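Local structure of Non-reducing end alpha-L-arabinofuranosidase BoGH43B (5JOZ) at residues D16-R21 / H238-Q243; D25-T30 / V41-D46; T86-G91 / P127-I132. The protein hydrolyses terminal non-reducing alpha-L-arabinofuranosides in xyloglucan branches, turning 'S' units into 'X' units during xyloglucan breakdown. All blocks are in the same frame, centred on the assembly; numbering follows the deposited sequence.

All three interactions lie in the family 43 catalytic domain, a five-bladed beta-propeller, and all are largely buried. Interaction 2 lies within the first blade, pairing strands 25-29 and 40-44 through backbone hydrogen bonds. Interactions 1 and 3 lie between blades and rely on side chains: interaction 1 joins the first and last blades near the propeller centre through a buried carboxylate, whereas interaction 3 joins the second and third blades through apolar and aromatic groups. Segment 16-21 of interaction 1 lies in the same sheet as interaction 2, linked by a probable hydrogen bond between Cys20 O and Tyr27 N, 3.0 Å, and interactions 2 and 3 meet where Tyr27 CD2 lies 3.7 Å from Phe87 CE2.

Interaction 1. Residues D16-R21 / H238-Q243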
ATOM      1  N   ASP A  16       3.418   2.197   6.026  1.00 32.06           N
ATOM      2  CA  ASP A  16       3.792   3.576   6.389  1.00 29.54           C
ATOM      3  C   ASP A  16       2.565   4.428   6.731  1.00 26.64           C
ATOM      4  O   ASP A  16       2.393   5.522   6.175  1.00 27.06           O
ATOM      5  CB  ASP A  16       4.601   4.230   5.257  1.00 25.71           C
ATOM      6  CG  ASP A  16       5.870   3.471   4.921  1.00 25.30           C
ATOM      7  OD1 ASP A  16       6.643   3.168   5.847  1.00 24.77           O
ATOM      8  OD2 ASP A  16       6.121   3.213   3.723  1.00 28.57           O
ATOM      9  N   PRO A  17       1.696   3.921   7.631  1.00 22.89           N
ATOM     10  CA  PRO A  17       0.435   4.604   7.870  1.00 23.85           C
ATOM     11  C   PRO A  17       0.643   5.969   8.498  1.00 24.35           C
ATOM     12  O   PRO A  17       1.442   6.079   9.440  1.00 24.69           O
ATOM     13  CB  PRO A  17      -0.294   3.665   8.844  1.00 24.47           C
ATOM     14  CG  PRO A  17       0.789   2.955   9.568  1.00 24.08           C
ATOM     15  CD  PRO A  17       1.858   2.762   8.530  1.00 26.06           C
ATOM     16  N   SER A  18      -0.053   6.988   7.984  1.00 22.65           N
ATOM     17  CA  SER A  18      -0.111   8.295   8.647  1.00 23.72           C
ATOM     18  C   SER A  18      -1.558   8.712   8.873  1.00 25.52           C
ATOM     19  O   SER A  18      -2.378   8.619   7.963  1.00 21.69           O
ATOM     20  CB  SER A  18       0.625   9.346   7.838  1.00 26.22           C
ATOM     21  OG  SER A  18       0.579  10.588   8.495  1.00 28.75           O
ATOM     22  N   ILE A  19      -1.855   9.199  10.079  1.00 25.12           N
ATOM     23  CA  ILE A  19      -3.237   9.467  10.516  1.00 26.87           C
ATOM     24  C   ILE A  19      -3.447  10.915  10.943  1.00 25.74           C
ATOM     25  O   ILE A  19      -2.521  11.558  11.403  1.00 25.48           O
ATOM     26  CB  ILE A  19      -3.627   8.550  11.704  1.00 28.84           C
ATOM     27  CG1 ILE A  19      -5.140   8.555  11.933  1.00 29.19           C
ATOM     28  CG2 ILE A  19      -2.897   8.934  12.994  1.00 28.83           C
ATOM     29  CD1 ILE A  19      -5.627   7.312  12.642  1.00 29.89           C
ATOM     30  N   CYS A  20      -4.674  11.413  10.798  1.00 28.48           N
ATOM     31  CA  CYS A  20      -5.084  12.651  11.458  1.00 27.91           C
ATOM     32  C   CYS A  20      -6.552  12.597  11.808  1.00 25.51           C
ATOM     33  O   CYS A  20      -7.346  11.959  11.113  1.00 31.33           O
ATOM     34  CB  CYS A  20      -4.775  13.892  10.608  1.00 30.12           C
ATOM     35  SG  CYS A  20      -5.891  14.165   9.218  1.00 41.06           S
ATOM     36  N   ARG A  21      -6.897  13.270  12.900  1.00 29.21           N
ATOM     37  CA  ARG A  21      -8.266  13.390  13.367  1.00 29.00           C
ATOM     38  C   ARG A  21      -8.733  14.813  13.118  1.00 30.05           C
ATOM     39  O   ARG A  21      -8.064  15.772  13.497  1.00 28.48           O
ATOM     40  CB  ARG A  21      -8.356  13.075  14.855  1.00 29.65           C
ATOM     41  CG  ARG A  21      -9.780  13.011  15.378  1.00 28.93           C
ATOM     42  CD  ARG A  21      -9.806  12.770  16.877  1.00 30.14           C
ATOM     43  NE  ARG A  21      -9.211  13.879  17.612  1.00 30.21           N
ATOM     44  CZ  ARG A  21      -9.782  15.066  17.802  1.00 30.80           C
ATOM     45  NH1 ARG A  21      -9.129  16.001  18.488  1.00 31.67           N
ATOM     46  NH2 ARG A  21     -10.989  15.344  17.307  1.00 29.07           N
ATOM     47  N   HIS A 238       7.336   2.313  12.403  1.00 26.93           N
ATOM     48  CA  HIS A 238       6.819   3.431  11.600  1.00 26.81           C
ATOM     49  C   HIS A 238       5.414   3.867  12.040  1.00 27.85           C
ATOM     50  O   HIS A 238       4.452   3.856  11.261  1.00 28.91           O
ATOM     51  CB  HIS A 238       6.854   3.119  10.094  1.00 28.70           C
ATOM     52  CG  HIS A 238       6.954   4.343   9.232  1.00 30.87           C
ATOM     53  ND1 HIS A 238       8.008   4.564   8.370  1.00 36.78           N
ATOM     54  CD2 HIS A 238       6.151   5.429   9.124  1.00 33.56           C
ATOM     55  CE1 HIS A 238       7.839   5.720   7.754  1.00 33.72           C
ATOM     56  NE2 HIS A 238       6.723   6.269   8.200  1.00 32.78           N
ATOM     57  N   ALA A 239       5.318   4.245  13.307  1.00 26.62           N
ATOM     58  CA  ALA A 239       4.073   4.680  13.907  1.00 25.99           C
ATOM     59  C   ALA A 239       3.772   6.174  13.696  1.00 26.76           C
ATOM     60  O   ALA A 239       4.661   6.956  13.367  1.00 18.96           O
ATOM     61  CB  ALA A 239       4.083   4.366  15.393  1.00 27.82           C
ATOM     62  N   ASP A 240       2.494   6.521  13.878  1.00 24.30           N
ATOM     63  CA  ASP A 240       2.005   7.888  13.926  1.00 27.08           C
ATOM     64  C   ASP A 240       0.951   7.974  15.037  1.00 24.79           C
ATOM     65  O   ASP A 240       0.106   7.097  15.148  1.00 28.25           O
ATOM     66  CB  ASP A 240       1.404   8.299  12.569  1.00 26.85           C
ATOM     67  CG  ASP A 240       1.240   9.826  12.419  1.00 30.81           C
ATOM     68  OD1 ASP A 240       1.636  10.595  13.324  1.00 33.03           O
ATOM     69  OD2 ASP A 240       0.701  10.271  11.381  1.00 27.59           O
ATOM     70  N   LEU A 241       1.017   9.014  15.860  1.00 24.06           N
ATOM     71  CA  LEU A 241       0.110   9.157  17.007  1.00 25.09           C
ATOM     72  C   LEU A 241      -1.164   9.911  16.624  1.00 23.45           C
ATOM     73  O   LEU A 241      -1.180  10.661  15.670  1.00 28.72           O
ATOM     74  CB  LEU A 241       0.813   9.867  18.172  1.00 23.13           C
ATOM     75  CG  LEU A 241       2.073   9.225  18.765  1.00 22.61           C
ATOM     76  CD1 LEU A 241       2.530   9.998  19.988  1.00 25.20           C
ATOM     77  CD2 LEU A 241       1.891   7.765  19.149  1.00 24.52           C
ATOM     78  N   VAL A 242      -2.236   9.680  17.369  1.00 26.09           N
ATOM     79  CA  VAL A 242      -3.480  10.457  17.249  1.00 25.42           C
ATOM     80  C   VAL A 242      -4.130  10.546  18.618  1.00 24.03           C
ATOM     81  O   VAL A 242      -4.133   9.568  19.370  1.00 23.31           O
ATOM     82  CB  VAL A 242      -4.483   9.819  16.253  1.00 27.65           C
ATOM     83  CG1 VAL A 242      -4.791   8.358  16.599  1.00 28.53           C
ATOM     84  CG2 VAL A 242      -5.770  10.625  16.178  1.00 27.09           C
ATOM     85  N   GLN A 243      -4.683  11.705  18.945  1.00 22.64           N
ATOM     86  CA  GLN A 243      -5.351  11.887  20.227  1.00 23.99           C
ATOM     87  C   GLN A 243      -6.855  12.039  20.000  1.00 23.81           C
ATOM     88  O   GLN A 243      -7.280  12.745  19.090  1.00 22.57           O
ATOM     89  CB  GLN A 243      -4.795  13.109  20.968  1.00 24.31           C
ATOM     90  CG  GLN A 243      -5.238  13.159  22.424  1.00 27.45           C
ATOM     91  CD  GLN A 243      -4.862  14.447  23.164  1.00 29.29           C
ATOM     92  OE1 GLN A 243      -4.750  15.512  22.573  1.00 29.94           O
ATOM     93  NE2 GLN A 243      -4.695  14.341  24.481  1.00 28.49           N
TER
HETATM   94  O   HOH W   1       4.149   7.400   6.999  1.00 32.44           O
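Strands 18-21 and 238-243 run side by side in the same direction, with Ser18 opposite Asp240; their axes are 4° apart and approach to 6.4 Å. This spacing is wider than in a paired sheet, and side chains bridge the two backbones.

The central link is Asp240. With its CG anti to the backbone N (chi1 -164°), the carboxylate reaches across to the other strand, where OD2 accepts two hydrogen bonds from opposite faces of its plane. Ser18 OG, 2.9 Å from Asp240 OD2, comes nearly in line with the C-O bond, while Ile19 N, 3.1 Å from the same oxygen, approaches from above the plane. Arg81 adds a salt bridge to OD2 and Tyr181 a hydrogen bond to OD1, so this buried group is gripped at both oxygens and is probably ionised.

Farther along, Ile19 crosses Val242 at about a right angle, CG2 3.7 Å from Val242 CB. Val242 CG2 packs against Arg21 CB. A bend at chi3 (64°) swings the arginine round so that its NE donates to Gln243 O at 2.7 Å, in the carbonyl plane.

At the other end, Asp16 lies over one face of the His238 imidazole. Its CB is 4.3 Å from the ring centroid, a CH-pi contact, and OD1 sits above the rim without bonding to ND1; Ser31 OG holds OD2. A water donates to Asp16 O and weakly accepts from His238 NE2.

This is the junction of the first and last blades of the five-bladed propeller of family 43. It leads into the active site: Asp16 is the inferred proton acceptor, and the His238 side chain lies about 4 Å from that of Asp126 and about 5 Å from that of Glu176, the inferred pKa modulator and proton donor.

Interaction 2. Residues D25-T30 / V41-D46; sequences DFYLVT and VYHSKD
Asp25, His43 and Lys45 form a polar cluster at one end of the antiparallel pair. Asp25 OD1 accepts from both basic side chains, which reach it from opposite faces of the carboxylate plane. His43 NE2 lies 2.8 Å from Asp25 OD1, and the acceptor sits in the imidazole plane although the two planar groups are turned 52° from each other. Lys45 runs alongside the aspartate and bends at its last torsion (chi4 -86°), which brings NZ to 2.6 Å from Asp25 OD1, on the syn side but tilted out of the carboxylate plane, forming a salt bridge. The carboxylate would be expected to favour a proton on NE2, while the neighbouring ammonium would oppose a second positive charge on the ring.

Tyr27 and His43 point the same way from a non-hydrogen-bonded pair. Their rings are nearly parallel, 16° between planes, but slid so far that they barely overlap; the closest approach is Tyr27 CE1 to His43 CD2, 3.5 Å. Phe26 O meets the imidazole at its edge. Beyond them Val29 CG1 rests against Val41 CG2.

The opposite face of the sheet carries Leu28, crossing Tyr42 at a slant with CD2 4.1 Å from the tyrosine CD2. Thr30 OG1 lies at the edge of the Tyr42 ring, in its plane, and both hydroxyls bond to Asn14 OD1. The backbones are joined by reciprocal hydrogen bonds between Phe26 and Ser44 and between Leu28 and Tyr42.

These are the two middle strands of the first propeller blade: strand 18-22 flanks 25-29, strand 51-55 flanks 40-44, and strand 74-83 of the next blade packs against Tyr27 and Val29.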
ATOM      1  N   ASP A  25     -14.013  12.697  12.652  1.00 30.40           N
ATOM      2  CA  ASP A  25     -13.520  11.918  11.516  1.00 29.25           C
ATOM      3  C   ASP A  25     -12.016  11.666  11.569  1.00 28.36           C
ATOM      4  O   ASP A  25     -11.245  12.551  11.954  1.00 27.84           O
ATOM      5  CB  ASP A  25     -13.915  12.629  10.232  1.00 31.10           C
ATOM      6  CG  ASP A  25     -15.414  12.695  10.077  1.00 34.11           C
ATOM      7  OD1 ASP A  25     -16.028  11.613   9.902  1.00 28.80           O
ATOM      8  OD2 ASP A  25     -15.980  13.803  10.174  1.00 42.34           O
ATOM      9  N   PHE A  26     -11.627  10.438  11.211  1.00 26.25           N
ATOM     10  CA  PHE A  26     -10.227  10.027  11.110  1.00 27.62           C
ATOM     11  C   PHE A  26      -9.899   9.712   9.669  1.00 24.71           C
ATOM     12  O   PHE A  26     -10.686   9.094   8.984  1.00 26.48           O
ATOM     13  CB  PHE A  26      -9.940   8.794  11.963  1.00 26.37           C
ATOM     14  CG  PHE A  26     -10.142   9.019  13.427  1.00 30.76           C
ATOM     15  CD1 PHE A  26     -11.399   8.873  13.992  1.00 34.50           C
ATOM     16  CD2 PHE A  26      -9.081   9.387  14.246  1.00 31.42           C
ATOM     17  CE1 PHE A  26     -11.601   9.085  15.345  1.00 37.06           C
ATOM     18  CE2 PHE A  26      -9.274   9.597  15.598  1.00 32.73           C
ATOM     19  CZ  PHE A  26     -10.539   9.446  16.147  1.00 36.55           C
ATOM     20  N   TYR A  27      -8.713  10.126   9.237  1.00 24.79           N
ATOM     21  CA  TYR A  27      -8.237   9.898   7.882  1.00 20.78           C
ATOM     22  C   TYR A  27      -6.836   9.320   7.939  1.00 19.41           C
ATOM     23  O   TYR A  27      -6.043   9.652   8.822  1.00 19.37           O
ATOM     24  CB  TYR A  27      -8.257  11.208   7.105  1.00 21.20           C
ATOM     25  CG  TYR A  27      -9.645  11.778   7.021  1.00 22.32           C
ATOM     26  CD1 TYR A  27     -10.577  11.242   6.137  1.00 25.91           C
ATOM     27  CD2 TYR A  27     -10.043  12.833   7.828  1.00 24.69           C
ATOM     28  CE1 TYR A  27     -11.868  11.743   6.065  1.00 25.77           C
ATOM     29  CE2 TYR A  27     -11.329  13.349   7.753  1.00 24.46           C
ATOM     30  CZ  TYR A  27     -12.237  12.793   6.876  1.00 23.26           C
ATOM     31  OH  TYR A  27     -13.515  13.280   6.791  1.00 27.58           O
ATOM     32  N   LEU A  28      -6.532   8.453   6.987  1.00 19.32           N
ATOM     33  CA  LEU A  28      -5.285   7.717   6.988  1.00 21.10           C
ATOM     34  C   LEU A  28      -4.801   7.429   5.582  1.00 22.01           C
ATOM     35  O   LEU A  28      -5.593   7.110   4.704  1.00 22.85           O
ATOM     36  CB  LEU A  28      -5.477   6.416   7.765  1.00 23.08           C
ATOM     37  CG  LEU A  28      -4.283   5.526   8.080  1.00 22.20           C
ATOM     38  CD1 LEU A  28      -4.579   4.736   9.356  1.00 22.70           C
ATOM     39  CD2 LEU A  28      -3.965   4.572   6.940  1.00 23.22           C
ATOM     40  N   VAL A  29      -3.486   7.524   5.397  1.00 24.55           N
ATOM     41  CA  VAL A  29      -2.839   7.233   4.130  1.00 22.48           C
ATOM     42  C   VAL A  29      -1.758   6.208   4.306  1.00 19.82           C
ATOM     43  O   VAL A  29      -1.148   6.131   5.353  1.00 17.98           O
ATOM     44  CB  VAL A  29      -2.182   8.473   3.476  1.00 26.43           C
ATOM     45  CG1 VAL A  29      -3.240   9.346   2.819  1.00 27.97           C
ATOM     46  CG2 VAL A  29      -1.339   9.270   4.479  1.00 27.19           C
ATOM     47  N   THR A  30      -1.490   5.473   3.229  1.00 21.76           N
ATOM     48  CA  THR A  30      -0.438   4.482   3.187  1.00 21.82           C
ATOM     49  C   THR A  30       0.338   4.632   1.889  1.00 21.67           C
ATOM     50  O   THR A  30      -0.201   5.132   0.909  1.00 20.94           O
ATOM     51  CB  THR A  30      -1.040   3.050   3.274  1.00 22.92           C
ATOM     52  OG1 THR A  30      -2.056   2.874   2.279  1.00 20.39           O
ATOM     53  CG2 THR A  30      -1.658   2.834   4.637  1.00 23.30           C
ATOM     54  N   VAL A  41      -6.523   7.227   0.568  1.00 24.05           N
ATOM     55  CA  VAL A  41      -7.054   7.899   1.745  1.00 24.58           C
ATOM     56  C   VAL A  41      -8.201   7.063   2.290  1.00 26.28           C
ATOM     57  O   VAL A  41      -9.240   6.960   1.645  1.00 26.87           O
ATOM     58  CB  VAL A  41      -7.636   9.285   1.396  1.00 23.64           C
ATOM     59  CG1 VAL A  41      -8.237   9.939   2.636  1.00 24.53           C
ATOM     60  CG2 VAL A  41      -6.581  10.176   0.768  1.00 23.25           C
ATOM     61  N   TYR A  42      -8.017   6.502   3.485  1.00 26.39           N
ATOM     62  CA  TYR A  42      -9.068   5.768   4.192  1.00 23.51           C
ATOM     63  C   TYR A  42      -9.743   6.678   5.237  1.00 24.07           C
ATOM     64  O   TYR A  42      -9.117   7.586   5.762  1.00 22.49           O
ATOM     65  CB  TYR A  42      -8.479   4.533   4.880  1.00 22.99           C
ATOM     66  CG  TYR A  42      -7.756   3.569   3.954  1.00 21.89           C
ATOM     67  CD1 TYR A  42      -8.445   2.533   3.291  1.00 20.85           C
ATOM     68  CD2 TYR A  42      -6.385   3.680   3.746  1.00 21.68           C
ATOM     69  CE1 TYR A  42      -7.772   1.643   2.459  1.00 20.90           C
ATOM     70  CE2 TYR A  42      -5.704   2.802   2.910  1.00 22.27           C
ATOM     71  CZ  TYR A  42      -6.397   1.783   2.267  1.00 23.70           C
ATOM     72  OH  TYR A  42      -5.697   0.928   1.427  1.00 23.59           O
ATOM     73  N   HIS A  43     -11.013   6.400   5.534  1.00 22.89           N
ATOM     74  CA  HIS A  43     -11.826   7.188   6.452  1.00 23.58           C
ATOM     75  C   HIS A  43     -12.386   6.265   7.536  1.00 24.24           C
ATOM     76  O   HIS A  43     -12.817   5.166   7.234  1.00 25.03           O
ATOM     77  CB  HIS A  43     -12.951   7.858   5.668  1.00 25.38           C
ATOM     78  CG  HIS A  43     -13.917   8.639   6.505  1.00 28.80           C
ATOM     79  ND1 HIS A  43     -15.233   8.816   6.138  1.00 30.06           N
ATOM     80  CD2 HIS A  43     -13.762   9.300   7.676  1.00 32.51           C
ATOM     81  CE1 HIS A  43     -15.851   9.537   7.053  1.00 29.36           C
ATOM     82  NE2 HIS A  43     -14.981   9.849   7.994  1.00 35.96           N
ATOM     83  N   SER A  44     -12.341   6.705   8.796  1.00 27.01           N
ATOM     84  CA  SER A  44     -12.984   5.985   9.904  1.00 28.44           C
ATOM     85  C   SER A  44     -13.623   6.958  10.903  1.00 30.80           C
ATOM     86  O   SER A  44     -13.260   8.133  10.948  1.00 35.30           O
ATOM     87  CB  SER A  44     -11.958   5.088  10.607  1.00 28.40           C
ATOM     88  OG  SER A  44     -12.530   4.282  11.634  1.00 27.45           O
ATOM     89  N   LYS A  45     -14.593   6.457  11.670  1.00 31.28           N
ATOM     90  CA  LYS A  45     -15.128   7.135  12.866  1.00 31.70           C
ATOM     91  C   LYS A  45     -14.784   6.441  14.199  1.00 30.27           C
ATOM     92  O   LYS A  45     -15.049   7.001  15.266  1.00 34.09           O
ATOM     93  CB  LYS A  45     -16.650   7.300  12.740  1.00 31.03           C
ATOM     94  CG  LYS A  45     -17.036   8.087  11.495  1.00 33.45           C
ATOM     95  CD  LYS A  45     -18.473   8.576  11.503  1.00 37.51           C
ATOM     96  CE  LYS A  45     -18.666   9.706  10.495  1.00 37.74           C
ATOM     97  NZ  LYS A  45     -18.326  11.032  11.073  1.00 37.23           N
ATOM     98  N   ASP A  46     -14.179   5.257  14.147  1.00 28.11           N
ATOM     99  CA  ASP A  46     -13.843   4.496  15.363  1.00 26.79           C
ATOM    100  C   ASP A  46     -12.402   3.952  15.425  1.00 24.08           C
ATOM    101  O   ASP A  46     -12.090   3.153  16.315  1.00 23.42           O
ATOM    102  CB  ASP A  46     -14.858   3.356  15.556  1.00 29.71           C
ATOM    103  CG  ASP A  46     -14.908   2.367  14.370  1.00 30.41           C
ATOM    104  OD1 ASP A  46     -13.954   2.274  13.566  1.00 28.75           O
ATOM    105  OD2 ASP A  46     -15.931   1.663  14.253  1.00 30.27           O
TER

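Interaction 3. Residues T86-G91 / P127-I132; sequences TFYVIG and PSIEFI
Ile90 and Ile129, with Pro127 beside them, supply the aliphatic part of the contact. Ile90 CD1 fits between the two partners, 3.8 Å from Ile129 CG2 and 4.0 Å from Pro127 CB. Its other branch, CG2, lies 3.3 Å from Pro127 O, a carbonyl that accepts from Thr79 OG1. Ile129 carries CG1 between its own backbone N and carbonyl carbon (chi1 47°), and the extended arm ends with CD1 3.6 Å from Tyr88 CB. Pro127 also sets its CG 3.7 Å from the backbone oxygen of Gly91.

The aromatic part is a single pair. Phe131 directs CZ over one face of the Tyr88 ring, offset toward the rim and 3.6 Å from Tyr88 CE1. The planes are 51° apart and the centroids 5.1 Å, an oblique meeting that is neither stacked nor edge-to-face. Phe131 also stacks with His83 of strand 74-83.

Polar bonding between segments 86-91 and 127-132 is absent, and the strand axes stay 7.4 Å apart, a spacing bridged by side chains. Strand 86-94 is the second strand of one propeller blade and 128-132 the innermost strand of the next, with Phe138 and Met136 of strand 135-141 extending the apolar layer. The chemistry implies that these two segments meet by burial of apolar and aromatic side chains, while Thr79 and Arg81 of strand 74-83 supply polar ties between the blades, just beyond Asp126, the inferred pKa modulator.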
ATOM      1  N   THR A  86      -8.033  22.779   5.501  1.00 33.73           N
ATOM      2  CA  THR A  86      -7.206  22.251   4.419  1.00 34.83           C
ATOM      3  C   THR A  86      -6.403  21.003   4.880  1.00 35.81           C
ATOM      4  O   THR A  86      -5.718  21.046   5.906  1.00 34.32           O
ATOM      5  CB  THR A  86      -6.240  23.345   3.902  1.00 32.26           C
ATOM      6  OG1 THR A  86      -6.997  24.442   3.375  1.00 37.37           O
ATOM      7  CG2 THR A  86      -5.302  22.814   2.809  1.00 30.04           C
ATOM      8  N   PHE A  87      -6.488  19.914   4.105  1.00 28.53           N
ATOM      9  CA  PHE A  87      -5.704  18.696   4.339  1.00 24.92           C
ATOM     10  C   PHE A  87      -4.414  18.792   3.567  1.00 24.21           C
ATOM     11  O   PHE A  87      -4.409  19.328   2.475  1.00 26.51           O
ATOM     12  CB  PHE A  87      -6.455  17.459   3.850  1.00 26.22           C
ATOM     13  CG  PHE A  87      -7.694  17.176   4.618  1.00 28.77           C
ATOM     14  CD1 PHE A  87      -8.881  17.834   4.316  1.00 31.74           C
ATOM     15  CD2 PHE A  87      -7.687  16.242   5.645  1.00 30.66           C
ATOM     16  CE1 PHE A  87     -10.034  17.577   5.038  1.00 31.98           C
ATOM     17  CE2 PHE A  87      -8.840  15.979   6.365  1.00 33.15           C
ATOM     18  CZ  PHE A  87     -10.010  16.648   6.070  1.00 28.71           C
ATOM     19  N   TYR A  88      -3.335  18.254   4.132  1.00 26.18           N
ATOM     20  CA  TYR A  88      -2.007  18.269   3.516  1.00 26.83           C
ATOM     21  C   TYR A  88      -1.449  16.852   3.532  1.00 29.57           C
ATOM     22  O   TYR A  88      -1.526  16.171   4.559  1.00 27.34           O
ATOM     23  CB  TYR A  88      -1.051  19.166   4.307  1.00 31.18           C
ATOM     24  CG  TYR A  88      -1.378  20.644   4.270  1.00 28.71           C
ATOM     25  CD1 TYR A  88      -2.378  21.171   5.073  1.00 30.09           C
ATOM     26  CD2 TYR A  88      -0.679  21.510   3.442  1.00 31.65           C
ATOM     27  CE1 TYR A  88      -2.680  22.520   5.048  1.00 34.34           C
ATOM     28  CE2 TYR A  88      -0.974  22.866   3.405  1.00 37.44           C
ATOM     29  CZ  TYR A  88      -1.979  23.365   4.212  1.00 35.94           C
ATOM     30  OH  TYR A  88      -2.295  24.702   4.182  1.00 42.41           O
ATOM     31  N   VAL A  89      -0.909  16.411   2.395  1.00 25.54           N
ATOM     32  CA  VAL A  89      -0.217  15.146   2.318  1.00 26.45           C
ATOM     33  C   VAL A  89       1.149  15.348   1.690  1.00 27.59           C
ATOM     34  O   VAL A  89       1.242  15.704   0.520  1.00 27.75           O
ATOM     35  CB  VAL A  89      -1.006  14.094   1.517  1.00 25.24           C
ATOM     36  CG1 VAL A  89      -0.176  12.832   1.336  1.00 26.84           C
ATOM     37  CG2 VAL A  89      -2.293  13.753   2.241  1.00 28.57           C
ATOM     38  N   ILE A  90       2.193  15.076   2.467  1.00 26.33           N
ATOM     39  CA  ILE A  90       3.577  15.221   2.029  1.00 24.44           C
ATOM     40  C   ILE A  90       4.159  13.818   1.870  1.00 24.10           C
ATOM     41  O   ILE A  90       3.853  12.929   2.659  1.00 25.08           O
ATOM     42  CB  ILE A  90       4.399  16.098   3.033  1.00 26.55           C
ATOM     43  CG1 ILE A  90       5.678  16.634   2.391  1.00 30.47           C
ATOM     44  CG2 ILE A  90       4.770  15.346   4.301  1.00 25.23           C
ATOM     45  CD1 ILE A  90       6.418  17.641   3.238  1.00 31.44           C
ATOM     46  N   GLY A  91       4.963  13.614   0.834  1.00 21.77           N
ATOM     47  CA  GLY A  91       5.678  12.352   0.649  1.00 22.04           C
ATOM     48  C   GLY A  91       6.878  12.532  -0.241  1.00 23.61           C
ATOM     49  O   GLY A  91       7.259  13.667  -0.557  1.00 29.86           O
ATOM     50  N   PRO A 127       9.484  12.527   4.738  1.00 36.07           N
ATOM     51  CA  PRO A 127       9.237  13.889   5.196  1.00 35.14           C
ATOM     52  C   PRO A 127       7.975  13.921   6.036  1.00 32.06           C
ATOM     53  O   PRO A 127       6.993  13.288   5.674  1.00 27.37           O
ATOM     54  CB  PRO A 127       9.019  14.659   3.889  1.00 36.74           C
ATOM     55  CG  PRO A 127       8.467  13.632   2.949  1.00 36.08           C
ATOM     56  CD  PRO A 127       9.188  12.365   3.304  1.00 30.58           C
ATOM     57  N   SER A 128       8.003  14.637   7.152  1.00 31.04           N
ATOM     58  CA  SER A 128       6.815  14.791   7.978  1.00 29.47           C
ATOM     59  C   SER A 128       6.528  16.248   8.200  1.00 29.51           C
ATOM     60  O   SER A 128       7.446  17.058   8.201  1.00 31.78           O
ATOM     61  CB  SER A 128       7.002  14.094   9.316  1.00 28.64           C
ATOM     62  OG  SER A 128       5.789  14.096  10.045  1.00 29.91           O
ATOM     63  N   ILE A 129       5.251  16.571   8.400  1.00 30.72           N
ATOM     64  CA  ILE A 129       4.845  17.937   8.725  1.00 32.51           C
ATOM     65  C   ILE A 129       4.006  17.947   9.986  1.00 29.13           C
ATOM     66  O   ILE A 129       3.388  16.948  10.325  1.00 27.16           O
ATOM     67  CB  ILE A 129       4.083  18.646   7.571  1.00 38.04           C
ATOM     68  CG1 ILE A 129       2.981  17.760   6.975  1.00 41.41           C
ATOM     69  CG2 ILE A 129       5.045  19.062   6.459  1.00 43.30           C
ATOM     70  CD1 ILE A 129       2.029  18.505   6.059  1.00 42.88           C
ATOM     71  N   GLU A 130       4.026  19.076  10.686  1.00 29.53           N
ATOM     72  CA  GLU A 130       3.140  19.307  11.806  1.00 30.47           C
ATOM     73  C   GLU A 130       2.828  20.797  11.926  1.00 32.23           C
ATOM     74  O   GLU A 130       3.694  21.640  11.686  1.00 30.07           O
ATOM     75  CB  GLU A 130       3.778  18.803  13.098  1.00 33.18           C
ATOM     76  CG  GLU A 130       2.837  18.816  14.299  1.00 34.65           C
ATOM     77  CD  GLU A 130       1.726  17.775  14.219  1.00 42.33           C
ATOM     78  OE1 GLU A 130       0.706  17.974  14.912  1.00 42.73           O
ATOM     79  OE2 GLU A 130       1.872  16.759  13.490  1.00 42.08           O
ATOM     80  N   PHE A 131       1.596  21.095  12.333  1.00 32.52           N
ATOM     81  CA  PHE A 131       1.139  22.456  12.548  1.00 34.19           C
ATOM     82  C   PHE A 131       1.093  22.803  14.025  1.00 34.91           C
ATOM     83  O   PHE A 131       0.245  22.287  14.751  1.00 37.56           O
ATOM     84  CB  PHE A 131      -0.233  22.630  11.930  1.00 34.40           C
ATOM     85  CG  PHE A 131      -0.211  22.587  10.437  1.00 38.86           C
ATOM     86  CD1 PHE A 131       0.106  23.727   9.705  1.00 34.19           C
ATOM     87  CD2 PHE A 131      -0.469  21.400   9.754  1.00 41.20           C
ATOM     88  CE1 PHE A 131       0.135  23.692   8.317  1.00 37.43           C
ATOM     89  CE2 PHE A 131      -0.442  21.364   8.363  1.00 41.73           C
ATOM     90  CZ  PHE A 131      -0.138  22.510   7.644  1.00 36.44           C
ATOM     91  N   ILE A 132       2.010  23.669  14.460  1.00 34.06           N
ATOM     92  CA  ILE A 132       2.128  24.084  15.863  1.00 40.92           C
ATOM     93  C   ILE A 132       2.424  25.584  15.934  1.00 40.23           C
ATOM     94  O   ILE A 132       3.313  26.052  15.239  1.00 38.59           O
ATOM     95  CB  ILE A 132       3.300  23.360  16.590  1.00 41.84           C
ATOM     96  CG1 ILE A 132       3.171  21.829  16.532  1.00 47.73           C
ATOM     97  CG2 ILE A 132       3.388  23.811  18.048  1.00 46.65           C
ATOM     98  CD1 ILE A 132       4.481  21.084  16.753  1.00 48.02           C
TER